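Proto-oncogene vav (Homo sapiens, PDB 6NEW) probably activates Rac-type small GTPases by promoting nucleotide exchange through its RhoGEF (DH) domain, which is followed by PH and zinc-binding C1 domains. Local coordinates at residues 21-26 / 169-174; 236-241 / 281-286; 253-258 / 339-344; 273-278 / 350-355. All coordinates share one frame; numbering follows the deposited sequence.

How the interactions relate
Interaction 1 stands alone in the all-helical RhoGEF region, its centre about 42 to 46 Å from the other three, and closes along the chain before they open. Interactions 2, 3 and 4 belong to the PH domain, where their segments alternate and all reach the same sheet. Strand 276-283 serves both interaction 2 and interaction 4, which touch where I236 and L239 pack on L278. Interactions 3 and 4 share helix 335-352, their centres about 15 Å apart, and meet through W341 and L277. Interaction 2 lies at the exit from helix 196-235, beside the sheet's edge, while interactions 3 and 4 seat the PH domain's C-terminal helix, the latter beside the C1 domain.

Interaction 1 of 4, residues 21-26 / 169-174; sequences EDLMRS and RDLLMV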
loop_
_atom_site.group_PDB
_atom_site.type_symbol
_atom_site.label_atom_id
_atom_site.label_comp_id
_atom_site.label_asym_id
_atom_site.label_seq_id
_atom_site.Cartn_x
_atom_site.Cartn_y
_atom_site.Cartn_z
ATOM N N GLU A 21 -6.858 -16.342 -15.351
ATOM C CA GLU A 21 -6.950 -16.519 -16.808
ATOM C C GLU A 21 -7.706 -17.802 -17.184
ATOM O O GLU A 21 -8.533 -17.776 -18.100
ATOM C CB GLU A 21 -5.555 -16.492 -17.457
ATOM N N ASP A 22 -7.439 -18.910 -16.451
ATOM C CA ASP A 22 -8.079 -20.219 -16.628
ATOM C C ASP A 22 -9.536 -20.138 -16.178
ATOM O O ASP A 22 -10.402 -20.746 -16.807
ATOM C CB ASP A 22 -7.329 -21.315 -15.838
ATOM C CG ASP A 22 -7.759 -22.751 -16.126
ATOM O OD1 ASP A 22 -8.469 -22.975 -17.135
ATOM O OD2 ASP A 22 -7.356 -23.655 -15.361
ATOM N N LEU A 23 -9.797 -19.370 -15.104
ATOM C CA LEU A 23 -11.130 -19.137 -14.546
ATOM C C LEU A 23 -11.974 -18.289 -15.515
ATOM O O LEU A 23 -13.159 -18.566 -15.683
ATOM C CB LEU A 23 -11.002 -18.431 -13.182
ATOM C CG LEU A 23 -12.260 -18.330 -12.325
ATOM C CD1 LEU A 23 -11.943 -18.612 -10.890
ATOM C CD2 LEU A 23 -12.861 -16.954 -12.403
ATOM N N MET A 24 -11.361 -17.260 -16.142
ATOM C CA MET A 24 -12.033 -16.353 -17.076
ATOM C C MET A 24 -11.982 -16.816 -18.544
ATOM O O MET A 24 -12.508 -16.112 -19.411
ATOM C CB MET A 24 -11.513 -14.907 -16.936
ATOM C CG MET A 24 -11.708 -14.298 -15.555
ATOM S SD MET A 24 -13.420 -14.192 -14.987
ATOM C CE MET A 24 -13.168 -13.543 -13.380
ATOM N N ARG A 25 -11.386 -18.009 -18.811
ATOM C CA ARG A 25 -11.276 -18.615 -20.149
ATOM C C ARG A 25 -12.661 -18.941 -20.732
ATOM O O ARG A 25 -12.856 -18.840 -21.945
ATOM C CB ARG A 25 -10.396 -19.876 -20.114
ATOM N N SER A 26 -13.623 -19.290 -19.849
ATOM C CA SER A 26 -15.011 -19.603 -20.193
ATOM C C SER A 26 -15.981 -18.625 -19.516
ATOM O O SER A 26 -15.794 -18.241 -18.360
ATOM C CB SER A 26 -15.346 -21.038 -19.801
ATOM N N ARG A 169 -6.914 -22.532 -1.767
ATOM C CA ARG A 169 -5.734 -21.660 -1.661
ATOM C C ARG A 169 -5.549 -20.817 -2.943
ATOM O O ARG A 169 -5.295 -19.610 -2.855
ATOM C CB ARG A 169 -4.469 -22.470 -1.339
ATOM N N ASP A 170 -5.771 -21.441 -4.122
ATOM C CA ASP A 170 -5.725 -20.789 -5.439
ATOM C C ASP A 170 -6.959 -19.887 -5.652
ATOM O O ASP A 170 -6.825 -18.778 -6.177
ATOM C CB ASP A 170 -5.653 -21.842 -6.555
ATOM C CG ASP A 170 -4.336 -22.580 -6.660
ATOM O OD1 ASP A 170 -3.288 -21.910 -6.787
ATOM O OD2 ASP A 170 -4.358 -23.828 -6.705
ATOM N N LEU A 171 -8.151 -20.369 -5.229
ATOM C CA LEU A 171 -9.442 -19.675 -5.331
ATOM C C LEU A 171 -9.481 -18.364 -4.525
ATOM O O LEU A 171 -10.220 -17.450 -4.884
ATOM C CB LEU A 171 -10.592 -20.623 -4.911
ATOM C CG LEU A 171 -11.831 -20.714 -5.824
ATOM C CD1 LEU A 171 -11.454 -21.048 -7.257
ATOM C CD2 LEU A 171 -12.800 -21.769 -5.320
ATOM N N LEU A 172 -8.672 -18.268 -3.456
ATOM C CA LEU A 172 -8.586 -17.077 -2.615
ATOM C C LEU A 172 -7.663 -16.001 -3.201
ATOM O O LEU A 172 -7.679 -14.872 -2.719
ATOM C CB LEU A 172 -8.200 -17.443 -1.174
ATOM C CG LEU A 172 -9.211 -18.278 -0.391
ATOM C CD1 LEU A 172 -8.527 -19.071 0.696
ATOM C CD2 LEU A 172 -10.350 -17.428 0.171
ATOM N N MET A 173 -6.894 -16.339 -4.256
ATOM C CA MET A 173 -6.005 -15.407 -4.956
ATOM C C MET A 173 -6.740 -14.688 -6.105
ATOM O O MET A 173 -6.241 -13.688 -6.631
ATOM C CB MET A 173 -4.748 -16.131 -5.472
ATOM N N VAL A 174 -7.944 -15.182 -6.463
ATOM C CA VAL A 174 -8.791 -14.619 -7.520
ATOM C C VAL A 174 -9.273 -13.179 -7.163
ATOM O O VAL A 174 -9.108 -12.313 -8.030
ATOM C CB VAL A 174 -9.959 -15.573 -7.930
ATOM C CG1 VAL A 174 -10.820 -14.965 -9.037
ATOM C CG2 VAL A 174 -9.434 -16.942 -8.352
#
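Helix 19-23, near the start of the modelled chain, packs L23 against the helical RhoGEF region, meeting V174 and L171 near the junction of helices 168-171 and 174-179. The segment is consistent with the acidic region of Vav proteins that carries the regulatory tyrosine, a helix of which packs on the DH domain in the inhibited form. L23 and V174 reach toward each other tip to tip, and their methyls CD1 of L23 and CG2 of V174 stand 3.9 Å apart. With chi1 at -169°, CG of L23 extends opposite the backbone N, carrying the isobutyl group toward V174. On the valine, CG1 is the branch anti to the nitrogen, leaving CG2 to face the leucine. The same CD1 of L23 lies 4.4 Å from CD1 of L171, so one methyl serves both partners. All three residues are buried, and branched aliphatic side chains suit the place, filling space without polar groups that would need partners. Side chains alone bridge the gap, the CA atoms of L23 and V174 being 8.7 Å apart. Helix 37-71 covers them further, since L23 packs on K54 and T58 and L171 on I62, while F166 touches D22 and L171.

Interaction 2 of 4, residues 236-241 / 281-286; sequences IENLDQ and KRRGDS
Charge dominates the meeting of E237 with R283. The carboxylate oxygen OE1 of E237 sits over one face of the guanidinium, 2.8 Å from NH2 of R283, in a salt bridge held by charge alone: the oxygen lies well out of the guanidinium plane and no N-H is aimed at it. The exact place of OE1 is less sure. The two side chains cross at about a right angle, with their flat groups 78° apart. R283 reaches this position by bending at chi2 and chi3, and its NH1 has a second anionic partner in D288; sharing that arginine probably eases the closeness of the two acids.

Polar and van der Waals contacts centre on S286. Its small CH2OH lets the glutamate lie close, CG of E237 being 3.6 Å from CB of S286, while OE2 of E237 is 3.0 Å from OG of S286. With an alanine here in place of E237, R283 is likely to turn more freely, lacking the charge over that face though still paired with D288, while CB of S286 would lose the CG it packs on.

Within the turn, N of R283 bonds to O of S286 at 2.8 Å. This is a surface beta hairpin joining strands 276-283 and 286-294 of the PH domain, flanked by edge strand 236-237, which pairs in parallel with 286-294 just after helix 196-235.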
loop_
_atom_site.group_PDB
_atom_site.type_symbol
_atom_site.label_atom_id
_atom_site.label_comp_id
_atom_site.label_asym_id
_atom_site.label_seq_id
_atom_site.Cartn_x
_atom_site.Cartn_y
_atom_site.Cartn_z
ATOM N N ILE A 236 14.677 -3.326 19.700
ATOM C CA ILE A 236 15.227 -2.140 20.364
ATOM C C ILE A 236 14.811 -2.048 21.853
ATOM O O ILE A 236 13.644 -2.132 22.200
ATOM C CB ILE A 236 14.967 -0.808 19.585
ATOM C CG1 ILE A 236 15.530 -0.889 18.148
ATOM C CG2 ILE A 236 15.569 0.422 20.320
ATOM C CD1 ILE A 236 14.833 0.018 17.177
ATOM N N GLU A 237 15.800 -1.796 22.706
ATOM C CA GLU A 237 15.688 -1.654 24.148
ATOM C C GLU A 237 15.806 -0.204 24.582
ATOM O O GLU A 237 16.597 0.554 24.012
ATOM C CB GLU A 237 16.826 -2.429 24.792
ATOM C CG GLU A 237 16.483 -3.855 25.158
ATOM C CD GLU A 237 17.463 -4.421 26.169
ATOM O OE1 GLU A 237 18.360 -3.663 26.598
ATOM O OE2 GLU A 237 17.362 -5.623 26.507
ATOM N N ASN A 238 15.039 0.157 25.628
ATOM C CA ASN A 238 14.966 1.478 26.267
ATOM C C ASN A 238 14.418 2.557 25.328
ATOM O O ASN A 238 14.653 3.764 25.517
ATOM C CB ASN A 238 16.286 1.906 26.943
ATOM C CG ASN A 238 16.553 1.264 28.294
ATOM O OD1 ASN A 238 15.809 0.403 28.793
ATOM N ND2 ASN A 238 17.646 1.673 28.920
ATOM N N LEU A 239 13.628 2.106 24.348
ATOM C CA LEU A 239 12.900 2.957 23.423
ATOM C C LEU A 239 11.515 3.058 24.078
ATOM O O LEU A 239 10.809 2.055 24.164
ATOM C CB LEU A 239 12.830 2.298 22.026
ATOM C CG LEU A 239 11.880 2.920 20.997
ATOM C CD1 LEU A 239 12.173 4.416 20.758
ATOM C CD2 LEU A 239 11.916 2.140 19.708
ATOM N N ASP A 240 11.178 4.234 24.615
ATOM C CA ASP A 240 9.917 4.459 25.336
ATOM C C ASP A 240 8.688 4.791 24.444
ATOM O O ASP A 240 7.643 5.124 24.988
ATOM C CB ASP A 240 10.118 5.563 26.407
ATOM C CG ASP A 240 10.271 6.990 25.873
ATOM O OD1 ASP A 240 10.780 7.155 24.735
ATOM O OD2 ASP A 240 9.937 7.942 26.616
ATOM N N GLN A 241 8.822 4.775 23.108
ATOM C CA GLN A 241 7.704 5.123 22.226
ATOM C C GLN A 241 7.624 4.185 21.065
ATOM O O GLN A 241 8.607 3.525 20.738
ATOM C CB GLN A 241 7.825 6.571 21.674
ATOM C CG GLN A 241 8.038 7.669 22.708
ATOM C CD GLN A 241 7.593 9.026 22.225
ATOM O OE1 GLN A 241 7.599 9.333 21.031
ATOM N NE2 GLN A 241 7.180 9.867 23.155
ATOM N N LYS A 281 23.496 0.921 20.516
ATOM C CA LYS A 281 24.689 0.144 20.819
ATOM C C LYS A 281 24.194 -1.281 21.010
ATOM O O LYS A 281 23.206 -1.478 21.725
ATOM C CB LYS A 281 25.358 0.662 22.107
ATOM C CG LYS A 281 26.643 -0.072 22.457
ATOM C CD LYS A 281 27.444 0.660 23.520
ATOM C CE LYS A 281 28.712 -0.088 23.862
ATOM N NZ LYS A 281 29.717 -0.021 22.767
ATOM N N ARG A 282 24.828 -2.266 20.352
ATOM C CA ARG A 282 24.414 -3.663 20.521
ATOM C C ARG A 282 24.702 -4.132 21.977
ATOM O O ARG A 282 25.843 -4.063 22.433
ATOM C CB ARG A 282 25.050 -4.583 19.463
ATOM C CG ARG A 282 24.588 -6.040 19.590
ATOM C CD ARG A 282 25.222 -6.984 18.578
ATOM N NE ARG A 282 26.685 -7.088 18.698
ATOM C CZ ARG A 282 27.330 -7.931 19.506
ATOM N NH1 ARG A 282 26.655 -8.744 20.312
ATOM N NH2 ARG A 282 28.658 -7.954 19.523
ATOM N N ARG A 283 23.633 -4.500 22.713
ATOM C CA ARG A 283 23.668 -4.960 24.105
ATOM C C ARG A 283 23.214 -6.435 24.122
ATOM O O ARG A 283 22.234 -6.802 24.785
ATOM C CB ARG A 283 22.789 -4.053 24.997
ATOM C CG ARG A 283 23.079 -4.172 26.492
ATOM C CD ARG A 283 21.823 -4.463 27.293
ATOM N NE ARG A 283 21.189 -3.240 27.788
ATOM C CZ ARG A 283 20.152 -3.210 28.623
ATOM N NH1 ARG A 283 19.641 -2.050 29.015
ATOM N NH2 ARG A 283 19.594 -4.342 29.040
ATOM N N GLY A 284 23.951 -7.249 23.361
ATOM C CA GLY A 284 23.732 -8.680 23.203
ATOM C C GLY A 284 22.778 -9.017 22.076
ATOM O O GLY A 284 23.106 -8.851 20.892
ATOM N N ASP A 285 21.589 -9.526 22.457
ATOM C CA ASP A 285 20.519 -9.934 21.530
ATOM C C ASP A 285 19.755 -8.729 20.979
ATOM O O ASP A 285 19.175 -8.808 19.886
ATOM C CB ASP A 285 19.514 -10.860 22.240
ATOM N N SER A 286 19.696 -7.653 21.793
ATOM C CA SER A 286 18.991 -6.390 21.566
ATOM C C SER A 286 19.919 -5.180 21.276
ATOM O O SER A 286 21.112 -5.198 21.600
ATOM C CB SER A 286 18.105 -6.078 22.769
ATOM O OG SER A 286 18.891 -5.908 23.939
#

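Interaction 3 of 4, residues 253-258 / 339-344; sequences GELKIT and KKWMEQ
W341 puts the rim of its indole against strand 249-258 at G253. The ring edge comes first: CZ2 of W341 lies 3.5 Å from the backbone N of G253, which sits near the ring plane, and 3.9 Å from CA of G253. Glycine suits this place twice over, because a beta carbon would press on CZ2 and, at the extended backbone angles here (phi 162°, psi 179°), would also jam against the preceding carbonyl. L255 supplies the other direct contact from over one face of the indole, its CD2 4.3 Å from CH2 of W341 and offset toward the rim.

The polar corner of the ring is served by a water. NE1 of W341 donates to it at 3.0 Å, and the water in turn donates to the carbonyl O of E254 at 2.8 Å, so the indole N-H is satisfied and a two-step bridge joins helix to strand. Tryptophan fits well, combining a broad apolar surface with one donor.

Further out, the ring of F332 stacks with W341, and I251, A270 and L272 also touch the indole. Backbone bonds from G253 to A270 and from L255 to R268 fix the strand beneath. W341, consistent with the near-invariant tryptophan of PH domains, therefore seats helix 335-352, their characteristic C-terminal helix, on the sheet where strand 249-258 runs between strands 266-273 and 327-332.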
loop_
_atom_site.group_PDB
_atom_site.type_symbol
_atom_site.label_atom_id
_atom_site.label_comp_id
_atom_site.label_asym_id
_atom_site.label_seq_id
_atom_site.Cartn_x
_atom_site.Cartn_y
_atom_site.Cartn_z
ATOM N N GLY A 253 21.579 -0.133 9.916
ATOM C CA GLY A 253 22.902 -0.721 9.813
ATOM C C GLY A 253 23.929 -0.167 10.767
ATOM O O GLY A 253 23.650 0.721 11.582
ATOM N N GLU A 254 25.126 -0.720 10.680
ATOM C CA GLU A 254 26.239 -0.319 11.525
ATOM C C GLU A 254 26.970 0.870 10.933
ATOM O O GLU A 254 27.020 1.058 9.705
ATOM C CB GLU A 254 27.201 -1.497 11.809
ATOM C CG GLU A 254 27.862 -2.083 10.566
ATOM C CD GLU A 254 29.062 -2.984 10.792
ATOM O OE1 GLU A 254 29.032 -3.800 11.741
ATOM O OE2 GLU A 254 30.031 -2.888 10.003
ATOM N N LEU A 255 27.515 1.687 11.825
ATOM C CA LEU A 255 28.309 2.869 11.486
ATOM C C LEU A 255 29.149 3.265 12.704
ATOM O O LEU A 255 28.977 2.694 13.789
ATOM C CB LEU A 255 27.410 4.053 11.008
ATOM C CG LEU A 255 26.221 4.515 11.900
ATOM C CD1 LEU A 255 26.645 5.544 12.923
ATOM C CD2 LEU A 255 25.142 5.169 11.060
ATOM N N LYS A 256 30.074 4.206 12.510
ATOM C CA LYS A 256 30.905 4.767 13.577
ATOM C C LYS A 256 30.519 6.227 13.695
ATOM O O LYS A 256 30.120 6.853 12.705
ATOM C CB LYS A 256 32.402 4.580 13.295
ATOM C CG LYS A 256 32.881 3.140 13.498
ATOM C CD LYS A 256 34.324 2.973 13.092
ATOM C CE LYS A 256 34.791 1.534 13.105
ATOM N NZ LYS A 256 35.549 1.215 14.338
ATOM N N ILE A 257 30.581 6.769 14.904
ATOM C CA ILE A 257 30.094 8.127 15.117
ATOM C C ILE A 257 30.889 8.928 16.147
ATOM O O ILE A 257 31.365 8.389 17.147
ATOM C CB ILE A 257 28.567 8.031 15.486
ATOM C CG1 ILE A 257 27.880 9.413 15.577
ATOM C CG2 ILE A 257 28.349 7.206 16.757
ATOM C CD1 ILE A 257 26.385 9.360 15.457
ATOM N N THR A 258 30.992 10.241 15.894
ATOM C CA THR A 258 31.578 11.212 16.808
ATOM C C THR A 258 30.570 12.356 16.966
ATOM O O THR A 258 29.726 12.555 16.094
ATOM C CB THR A 258 32.977 11.715 16.354
ATOM O OG1 THR A 258 32.838 12.715 15.352
ATOM C CG2 THR A 258 33.919 10.590 15.872
ATOM N N LYS A 339 27.203 6.814 0.448
ATOM C CA LYS A 339 26.372 7.344 -0.623
ATOM C C LYS A 339 24.904 6.950 -0.422
ATOM O O LYS A 339 24.032 7.795 -0.575
ATOM C CB LYS A 339 26.893 6.875 -2.002
ATOM C CG LYS A 339 26.429 7.748 -3.178
ATOM C CD LYS A 339 26.472 7.006 -4.513
ATOM C CE LYS A 339 25.993 7.877 -5.651
ATOM N NZ LYS A 339 25.646 7.078 -6.853
ATOM N N LYS A 340 24.648 5.670 -0.047
ATOM C CA LYS A 340 23.325 5.118 0.199
ATOM C C LYS A 340 22.639 5.746 1.435
ATOM O O LYS A 340 21.465 6.097 1.341
ATOM C CB LYS A 340 23.377 3.580 0.282
ATOM C CG LYS A 340 22.021 2.896 0.507
ATOM C CD LYS A 340 21.088 2.818 -0.719
ATOM C CE LYS A 340 19.721 2.365 -0.250
ATOM N NZ LYS A 340 19.011 1.552 -1.266
ATOM N N TRP A 341 23.364 5.898 2.556
ATOM C CA TRP A 341 22.821 6.491 3.775
ATOM C C TRP A 341 22.458 7.972 3.578
ATOM O O TRP A 341 21.405 8.419 4.043
ATOM C CB TRP A 341 23.797 6.327 4.945
ATOM C CG TRP A 341 23.669 5.025 5.658
ATOM C CD1 TRP A 341 24.285 3.848 5.334
ATOM C CD2 TRP A 341 22.900 4.767 6.841
ATOM N NE1 TRP A 341 23.974 2.881 6.263
ATOM C CE2 TRP A 341 23.133 3.420 7.208
ATOM C CE3 TRP A 341 22.047 5.547 7.636
ATOM C CZ2 TRP A 341 22.535 2.834 8.332
ATOM C CZ3 TRP A 341 21.457 4.971 8.751
ATOM C CH2 TRP A 341 21.696 3.627 9.087
ATOM N N MET A 342 23.335 8.713 2.874
ATOM C CA MET A 342 23.203 10.122 2.527
ATOM C C MET A 342 21.932 10.358 1.729
ATOM O O MET A 342 21.180 11.288 2.026
ATOM C CB MET A 342 24.409 10.542 1.685
ATOM C CG MET A 342 24.367 11.992 1.261
ATOM S SD MET A 342 25.321 12.959 2.421
ATOM C CE MET A 342 26.921 12.505 1.843
ATOM N N GLU A 343 21.725 9.530 0.697
ATOM C CA GLU A 343 20.562 9.553 -0.179
ATOM C C GLU A 343 19.273 9.288 0.661
ATOM O O GLU A 343 18.258 9.952 0.450
ATOM C CB GLU A 343 20.765 8.508 -1.277
ATOM C CG GLU A 343 19.669 8.382 -2.327
ATOM C CD GLU A 343 19.710 7.029 -3.021
ATOM O OE1 GLU A 343 18.820 6.190 -2.745
ATOM O OE2 GLU A 343 20.692 6.773 -3.760
ATOM N N GLN A 344 19.346 8.375 1.645
ATOM C CA GLN A 344 18.216 8.075 2.520
ATOM C C GLN A 344 17.902 9.206 3.517
ATOM O O GLN A 344 16.727 9.398 3.832
ATOM C CB GLN A 344 18.397 6.733 3.227
ATOM C CG GLN A 344 18.412 5.525 2.264
ATOM C CD GLN A 344 17.130 5.310 1.531
ATOM O OE1 GLN A 344 16.052 5.246 2.119
ATOM N NE2 GLN A 344 17.212 5.215 0.228
HETATM O O HOH W 1 25.463 0.506 7.458
#

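Interaction 4 of 4, residues 273-278 / 350-355; sequences LDKALL and SNIYPE
D274 and N351 join the turn between strands 266-273 and 276-283 to the last turn of helix 335-352. From CA of D274, CB points toward the helix; CG is beside the backbone nitrogen (chi1 -68°) and lies 4.2 Å from CB of N351. One branch, OD1, accepts a nearly straight hydrogen bond from ND2 of N351, 2.8 Å long with an angle of 170° at the hydrogen. The donor lies above the carboxylate plane, 46° out of it, whereas the oxygen lies almost in the amide plane. The other, OD2, accepts from the backbone N of R248. An aspartate's two oxygens can tie two parts of the chain together; a leucine in its place would probably leave ND2 of N351 and N of R248 without their acceptor. Asparagine suits position N351 because its amide donates to D274 and accepts, through OD1, from NZ of K401. Beside this bond, CD1 of I352 reaches the carbonyl O of D274 at 3.2 Å, then CA of K275 at 4.0 Å. NZ of K275 bonds OH of Y387. Strand 364-367 brings M366 against D274, K275 and N351, and I352 packs on L295 and H296.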
loop_
_atom_site.group_PDB
_atom_site.type_symbol
_atom_site.label_atom_id
_atom_site.label_comp_id
_atom_site.label_asym_id
_atom_site.label_seq_id
_atom_site.Cartn_x
_atom_site.Cartn_y
_atom_site.Cartn_z
ATOM N N LEU A 273 14.511 6.432 10.007
ATOM C CA LEU A 273 13.104 6.480 9.626
ATOM C C LEU A 273 12.913 7.901 9.088
ATOM O O LEU A 273 13.870 8.668 9.145
ATOM C CB LEU A 273 12.211 6.194 10.858
ATOM C CG LEU A 273 12.317 4.766 11.414
ATOM C CD1 LEU A 273 13.227 4.713 12.613
ATOM C CD2 LEU A 273 10.955 4.215 11.780
ATOM N N ASP A 274 11.731 8.264 8.571
ATOM C CA ASP A 274 11.476 9.595 8.007
ATOM C C ASP A 274 11.773 10.760 8.947
ATOM O O ASP A 274 12.351 11.751 8.518
ATOM C CB ASP A 274 10.014 9.711 7.563
ATOM C CG ASP A 274 9.608 8.866 6.379
ATOM O OD1 ASP A 274 10.340 8.867 5.373
ATOM O OD2 ASP A 274 8.496 8.295 6.419
ATOM N N LYS A 275 11.337 10.652 10.204
ATOM C CA LYS A 275 11.413 11.701 11.208
ATOM C C LYS A 275 12.479 11.432 12.300
ATOM O O LYS A 275 12.602 12.205 13.240
ATOM C CB LYS A 275 10.025 11.823 11.863
ATOM C CG LYS A 275 8.888 12.234 10.934
ATOM C CD LYS A 275 7.587 12.030 11.683
ATOM C CE LYS A 275 6.437 12.810 11.130
ATOM N NZ LYS A 275 5.326 12.847 12.111
ATOM N N ALA A 276 13.203 10.309 12.238
ATOM C CA ALA A 276 14.148 10.042 13.314
ATOM C C ALA A 276 15.319 9.190 12.925
ATOM O O ALA A 276 15.247 8.391 11.991
ATOM C CB ALA A 276 13.433 9.375 14.484
ATOM N N LEU A 277 16.398 9.343 13.693
ATOM C CA LEU A 277 17.584 8.522 13.613
ATOM C C LEU A 277 17.793 8.017 15.027
ATOM O O LEU A 277 17.841 8.810 15.966
ATOM C CB LEU A 277 18.811 9.302 13.101
ATOM C CG LEU A 277 20.080 8.473 12.979
ATOM C CD1 LEU A 277 20.069 7.635 11.729
ATOM C CD2 LEU A 277 21.312 9.330 13.062
ATOM N N LEU A 278 17.800 6.692 15.177
ATOM C CA LEU A 278 17.979 5.983 16.441
ATOM C C LEU A 278 19.387 5.444 16.432
ATOM O O LEU A 278 19.745 4.665 15.554
ATOM C CB LEU A 278 16.969 4.822 16.539
ATOM C CG LEU A 278 15.551 5.168 17.012
ATOM C CD1 LEU A 278 14.685 5.593 15.863
ATOM C CD2 LEU A 278 14.903 3.957 17.633
ATOM N N SER A 350 13.310 15.379 2.993
ATOM C CA SER A 350 12.371 15.739 1.926
ATOM C C SER A 350 10.936 15.332 2.353
ATOM O O SER A 350 10.001 16.097 2.120
ATOM C CB SER A 350 12.742 15.033 0.628
ATOM O OG SER A 350 11.937 15.476 -0.448
ATOM N N ASN A 351 10.777 14.146 3.007
ATOM C CA ASN A 351 9.462 13.702 3.491
ATOM C C ASN A 351 8.935 14.575 4.618
ATOM O O ASN A 351 7.732 14.782 4.694
ATOM C CB ASN A 351 9.439 12.201 3.888
ATOM C CG ASN A 351 9.339 11.281 2.698
ATOM O OD1 ASN A 351 8.967 11.719 1.596
ATOM N ND2 ASN A 351 9.704 9.996 2.876
ATOM N N ILE A 352 9.828 15.097 5.486
ATOM C CA ILE A 352 9.411 15.972 6.583
ATOM C C ILE A 352 9.029 17.332 5.994
ATOM O O ILE A 352 7.992 17.897 6.332
ATOM C CB ILE A 352 10.515 16.148 7.662
ATOM C CG1 ILE A 352 10.912 14.832 8.322
ATOM C CG2 ILE A 352 10.079 17.207 8.713
ATOM C CD1 ILE A 352 12.318 14.948 9.078
ATOM N N TYR A 353 9.898 17.843 5.119
ATOM C CA TYR A 353 9.810 19.147 4.481
ATOM C C TYR A 353 9.662 19.010 2.966
ATOM O O TYR A 353 10.595 19.321 2.237
ATOM C CB TYR A 353 11.077 19.962 4.863
ATOM C CG TYR A 353 11.153 20.236 6.348
ATOM C CD1 TYR A 353 10.158 20.969 6.993
ATOM C CD2 TYR A 353 12.218 19.760 7.114
ATOM C CE1 TYR A 353 10.211 21.214 8.363
ATOM C CE2 TYR A 353 12.300 20.027 8.486
ATOM C CZ TYR A 353 11.286 20.752 9.105
ATOM O OH TYR A 353 11.278 21.006 10.454
ATOM N N PRO A 354 8.509 18.541 2.446
ATOM C CA PRO A 354 8.368 18.411 0.989
ATOM C C PRO A 354 8.369 19.749 0.281
ATOM O O PRO A 354 8.148 20.782 0.917
ATOM C CB PRO A 354 7.020 17.716 0.836
ATOM C CG PRO A 354 6.290 18.080 2.052
ATOM C CD PRO A 354 7.280 18.095 3.134
ATOM N N GLU A 355 8.588 19.727 -1.035
ATOM C CA GLU A 355 8.553 20.951 -1.831
ATOM C C GLU A 355 7.134 21.528 -1.760
ATOM O O GLU A 355 6.166 20.763 -1.860
ATOM C CB GLU A 355 8.941 20.645 -3.281
ATOM C CG GLU A 355 9.339 21.890 -4.041
ATOM C CD GLU A 355 9.775 21.669 -5.474
ATOM O OE1 GLU A 355 9.300 20.698 -6.106
ATOM O OE2 GLU A 355 10.573 22.496 -5.975
#